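Local coordinates for protein CaaX farnesyltransferase beta subunit Ram1 (Aspergillus fumigatus, PDB 4L9P) that probably catalyses, as the peptide-binding subunit of a heterodimer, zinc-dependent transfer of farnesyl from farnesyl diphosphate to a cysteine near the C-terminus of target proteins, at residues L85-E89 / T90-Q94; M258-H261 / A262-L266. All blocks are in the same frame, centred on the assembly; numbering follows the deposited sequence.

Contact 1 (L85-E89 / T90-Q94); sequences LLSTE and TTELQ
T91 reaches back from the first turn of helix 89-105 to the N-cap residue just before it, T88, a compact example of how a helix start is closed by a side chain. Its OG1 receives the backbone N-H of T88, at 3.0 Å from T88 N to T91 OG1 (156° at the hydrogen). A chi1 of 58°, with OG1 between the backbone N and the carbonyl carbon, turns the hydroxyl to that N-H. This is one half of a capping box. The other half is not made: T88 OG1 turns to D193 and R195 of the alpha subunit, and T90 OG1 joins D193 and K159 of that same subunit. Water 1 adds a second link, bridging S87 OG to T91 OG1 with both separations 2.8 Å. The carbonyl O of T88 takes the N-H of E92, 3.0 Å from E92 N, almost in line with the C=O bond at 166°. One residue on, E89 O accepts L93 N at 3.0 Å. The methylene CG of E92 lies 3.4 Å from T88 O. With T88 N bound inside the turn, the threonine hydroxyls of T88 and T90 serve the charged groups of the partner subunit, so helix initiation and heterodimer pairing share one short segment.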
loop_
_atom_site.group_PDB
_atom_site.type_symbol
_atom_site.label_atom_id
_atom_site.label_comp_id
_atom_site.label_asym_id
_atom_site.label_seq_id
_atom_site.Cartn_x
_atom_site.Cartn_y
_atom_site.Cartn_z
ATOM N N LEU B 85 19.212 5.122 -24.346
ATOM C CA LEU B 85 18.761 4.903 -25.714
ATOM C C LEU B 85 17.773 3.770 -25.863
ATOM O O LEU B 85 16.919 3.772 -26.745
ATOM C CB LEU B 85 19.946 4.557 -26.600
ATOM C CG LEU B 85 21.063 5.573 -26.563
ATOM C CD1 LEU B 85 22.198 5.082 -27.497
ATOM C CD2 LEU B 85 20.570 6.966 -27.004
ATOM N N LEU B 86 17.884 2.776 -24.994
ATOM C CA LEU B 86 17.045 1.580 -25.145
ATOM C C LEU B 86 15.586 1.860 -24.798
ATOM O O LEU B 86 15.297 2.309 -23.679
ATOM C CB LEU B 86 17.579 0.510 -24.210
ATOM C CG LEU B 86 16.734 -0.773 -24.166
ATOM C CD1 LEU B 86 16.808 -1.565 -25.487
ATOM C CD2 LEU B 86 17.148 -1.649 -22.969
ATOM N N SER B 87 14.672 1.531 -25.707
ATOM C CA SER B 87 13.232 1.644 -25.465
ATOM C C SER B 87 12.666 0.281 -25.039
ATOM O O SER B 87 12.915 -0.745 -25.714
ATOM C CB SER B 87 12.536 2.056 -26.760
ATOM O OG SER B 87 11.144 2.177 -26.536
ATOM N N THR B 88 11.942 0.250 -23.905
ATOM C CA THR B 88 11.161 -0.916 -23.517
ATOM C C THR B 88 9.758 -0.479 -23.109
ATOM O O THR B 88 9.470 0.733 -23.089
ATOM C CB THR B 88 11.783 -1.654 -22.323
ATOM O OG1 THR B 88 11.823 -0.781 -21.185
ATOM C CG2 THR B 88 13.200 -2.200 -22.636
ATOM N N GLU B 89 8.862 -1.407 -22.783
ATOM C CA GLU B 89 7.516 -1.009 -22.446
ATOM C C GLU B 89 7.509 -0.028 -21.268
ATOM O O GLU B 89 6.723 0.911 -21.243
ATOM C CB GLU B 89 6.676 -2.240 -22.102
ATOM C CG GLU B 89 5.257 -1.903 -21.677
ATOM C CD GLU B 89 4.372 -3.116 -21.408
ATOM O OE1 GLU B 89 4.672 -3.959 -20.513
ATOM O OE2 GLU B 89 3.339 -3.232 -22.101
ATOM N N THR B 90 8.415 -0.235 -20.317
ATOM C CA THR B 90 8.509 0.683 -19.168
ATOM C C THR B 90 8.767 2.111 -19.637
ATOM O O THR B 90 8.099 3.036 -19.146
ATOM C CB THR B 90 9.676 0.240 -18.196
ATOM O OG1 THR B 90 9.308 -1.011 -17.614
ATOM C CG2 THR B 90 9.910 1.239 -17.079
ATOM N N THR B 91 9.735 2.313 -20.553
ATOM C CA THR B 91 10.023 3.682 -20.964
ATOM C C THR B 91 8.943 4.225 -21.848
ATOM O O THR B 91 8.734 5.454 -21.822
ATOM C CB THR B 91 11.389 3.845 -21.610
ATOM O OG1 THR B 91 11.480 2.981 -22.745
ATOM C CG2 THR B 91 12.483 3.499 -20.589
ATOM N N GLU B 92 8.241 3.390 -22.610
ATOM C CA GLU B 92 7.134 3.901 -23.433
ATOM C C GLU B 92 6.047 4.456 -22.541
ATOM O O GLU B 92 5.532 5.565 -22.780
ATOM C CB GLU B 92 6.549 2.780 -24.277
ATOM C CG GLU B 92 7.427 2.301 -25.377
ATOM C CD GLU B 92 6.758 1.090 -26.060
ATOM O OE1 GLU B 92 5.619 1.259 -26.572
ATOM O OE2 GLU B 92 7.317 -0.035 -26.030
ATOM N N LEU B 93 5.686 3.719 -21.485
ATOM C CA LEU B 93 4.623 4.192 -20.603
ATOM C C LEU B 93 5.061 5.395 -19.783
ATOM O O LEU B 93 4.279 6.342 -19.580
ATOM C CB LEU B 93 4.204 3.079 -19.659
ATOM C CG LEU B 93 3.472 1.937 -20.316
ATOM C CD1 LEU B 93 3.424 0.740 -19.329
ATOM C CD2 LEU B 93 2.087 2.362 -20.738
ATOM N N GLN B 94 6.326 5.422 -19.384
ATOM C CA GLN B 94 6.841 6.576 -18.623
ATOM C C GLN B 94 6.836 7.838 -19.502
ATOM O O GLN B 94 6.379 8.884 -19.045
ATOM C CB GLN B 94 8.226 6.218 -18.086
ATOM C CG GLN B 94 8.928 7.353 -17.324
ATOM C CD GLN B 94 8.136 7.856 -16.129
ATOM O OE1 GLN B 94 7.402 7.114 -15.470
ATOM N NE2 GLN B 94 8.231 9.163 -15.892
HETATM O O HOH W 1 10.579 4.459 -24.960
HETATM O O HOH W 2 9.660 -0.392 -26.526
#

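Contact 2 (M258-H261 / A262-L266); sequences MVVH and ALLDL
The imidazole of H261 carries L266 on one face: L266 CB stands over the middle of the ring, 3.7 Å from its centroid and only 13° off the normal, a CH-pi contact. Near the ring plane, at an edge, lies the backbone N of A262. L266 O lies 3.1 Å from H261 CE1, off the ring plane on the L266 side. NE2 is held by the carbonyl of P267, just past the segment, while the ring of F284 meets the imidazole with its plane at about 55°. CG of H261 is anti to the backbone N (chi1 -173°), and this carries the ring across to L266. The backbone O of the same histidine is gripped twice: L266 N donates to it from within the carbonyl plane at 3.0 Å, and water 3 donates to it as well as to L266 O. Earlier in the turn the valines and leucines pair four residues apart, side by side: V259 CG1 meets L263 CD1 at 3.8 Å, and V260 CG1 meets L264 CD1 at the same 3.8 Å. Beyond these pairs V259 and L263 reach helix 200-213, and V260 packs on helix 224-234. The helix stops where D265 takes a positive phi, and D265 N bonds back to A262 O at 3.1 Å while D265 OD2 forms a salt bridge with K458. The 6→1 bond to H261 O, the 5→2 bond to A262 O and the apolar cover of L266 over H261 are the marks of a Schellman motif, here ending helix 251-263 in the buried interior of the prenyltransferase alpha-alpha toroid.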
loop_
_atom_site.group_PDB
_atom_site.type_symbol
_atom_site.label_atom_id
_atom_site.label_comp_id
_atom_site.label_asym_id
_atom_site.label_seq_id
_atom_site.Cartn_x
_atom_site.Cartn_y
_atom_site.Cartn_z
ATOM N N MET B 258 -5.428 -3.718 13.165
ATOM C CA MET B 258 -4.939 -2.970 14.330
ATOM C C MET B 258 -5.527 -1.581 14.464
ATOM O O MET B 258 -5.686 -1.103 15.594
ATOM C CB MET B 258 -3.423 -2.933 14.345
ATOM C CG MET B 258 -2.835 -4.331 14.611
ATOM S SD MET B 258 -3.516 -5.241 16.109
ATOM C CE MET B 258 -3.298 -4.048 17.395
ATOM N N VAL B 259 -5.899 -0.953 13.366
ATOM C CA VAL B 259 -6.623 0.326 13.473
ATOM C C VAL B 259 -7.985 0.086 14.071
ATOM O O VAL B 259 -8.410 0.866 14.948
ATOM C CB VAL B 259 -6.757 0.974 12.085
ATOM C CG1 VAL B 259 -7.856 2.047 12.105
ATOM C CG2 VAL B 259 -5.413 1.584 11.688
ATOM N N VAL B 260 -8.727 -0.935 13.618
ATOM C CA VAL B 260 -10.028 -1.236 14.257
ATOM C C VAL B 260 -9.844 -1.541 15.752
ATOM O O VAL B 260 -10.599 -1.039 16.604
ATOM C CB VAL B 260 -10.688 -2.403 13.579
ATOM C CG1 VAL B 260 -11.938 -2.933 14.343
ATOM C CG2 VAL B 260 -11.093 -1.978 12.124
ATOM N N HIS B 261 -8.816 -2.342 16.046
ATOM C CA HIS B 261 -8.553 -2.721 17.446
ATOM C C HIS B 261 -8.308 -1.475 18.289
ATOM O O HIS B 261 -8.858 -1.347 19.406
ATOM C CB HIS B 261 -7.350 -3.658 17.424
ATOM C CG HIS B 261 -7.037 -4.286 18.745
ATOM N ND1 HIS B 261 -6.508 -3.576 19.809
ATOM C CD2 HIS B 261 -7.239 -5.559 19.182
ATOM C CE1 HIS B 261 -6.372 -4.410 20.845
ATOM N NE2 HIS B 261 -6.814 -5.617 20.488
ATOM N N ALA B 262 -7.463 -0.569 17.801
ATOM C CA ALA B 262 -7.109 0.633 18.558
ATOM C C ALA B 262 -8.294 1.579 18.709
ATOM O O ALA B 262 -8.566 2.078 19.810
ATOM C CB ALA B 262 -5.980 1.404 17.860
ATOM N N LEU B 263 -9.007 1.867 17.612
ATOM C CA LEU B 263 -10.061 2.873 17.741
ATOM C C LEU B 263 -11.246 2.378 18.610
ATOM O O LEU B 263 -11.951 3.201 19.171
ATOM C CB LEU B 263 -10.591 3.296 16.360
ATOM C CG LEU B 263 -9.562 4.089 15.578
ATOM C CD1 LEU B 263 -10.129 4.355 14.129
ATOM C CD2 LEU B 263 -9.247 5.434 16.228
ATOM N N LEU B 264 -11.483 1.063 18.695
ATOM C CA LEU B 264 -12.566 0.496 19.503
ATOM C C LEU B 264 -12.068 0.098 20.917
ATOM O O LEU B 264 -12.839 -0.461 21.699
ATOM C CB LEU B 264 -13.151 -0.735 18.808
ATOM C CG LEU B 264 -13.780 -0.445 17.418
ATOM C CD1 LEU B 264 -14.384 -1.779 16.951
ATOM C CD2 LEU B 264 -14.765 0.720 17.345
ATOM N N ASP B 265 -10.806 0.400 21.240
ATOM C CA ASP B 265 -10.163 0.024 22.510
ATOM C C ASP B 265 -10.466 -1.460 22.833
ATOM O O ASP B 265 -10.961 -1.796 23.928
ATOM C CB ASP B 265 -10.645 0.928 23.649
ATOM C CG ASP B 265 -9.876 0.673 24.954
ATOM O OD1 ASP B 265 -8.659 0.326 24.827
ATOM O OD2 ASP B 265 -10.490 0.746 26.081
ATOM N N LEU B 266 -10.186 -2.349 21.894
ATOM C CA LEU B 266 -10.415 -3.751 22.189
ATOM C C LEU B 266 -9.337 -4.281 23.115
ATOM O O LEU B 266 -8.233 -3.738 23.195
ATOM C CB LEU B 266 -10.361 -4.591 20.903
ATOM C CG LEU B 266 -11.405 -4.160 19.849
ATOM C CD1 LEU B 266 -11.344 -5.080 18.621
ATOM C CD2 LEU B 266 -12.848 -4.101 20.428
HETATM O O HOH W 3 -7.120 -1.408 22.005
#

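How the contacts relate
Read from the N terminus, the two contacts follow in series, contact 1 being complete long before contact 2 begins; neither nests in nor crosses the other. Each closes a single turn, but at opposite kinds of helix end: 85-94 leads from a loop into helix 89-105, whereas 258-266 takes helix 251-263 out into a loop. They lie on opposite sides of the chain's centre, with centres about 45 Å apart and nearest atoms about 31 Å apart. Contact 1 joins the beta subunit to its alpha partner, while contact 2 sits inside the beta subunit, among helices 200-213, 224-234 and 502-513.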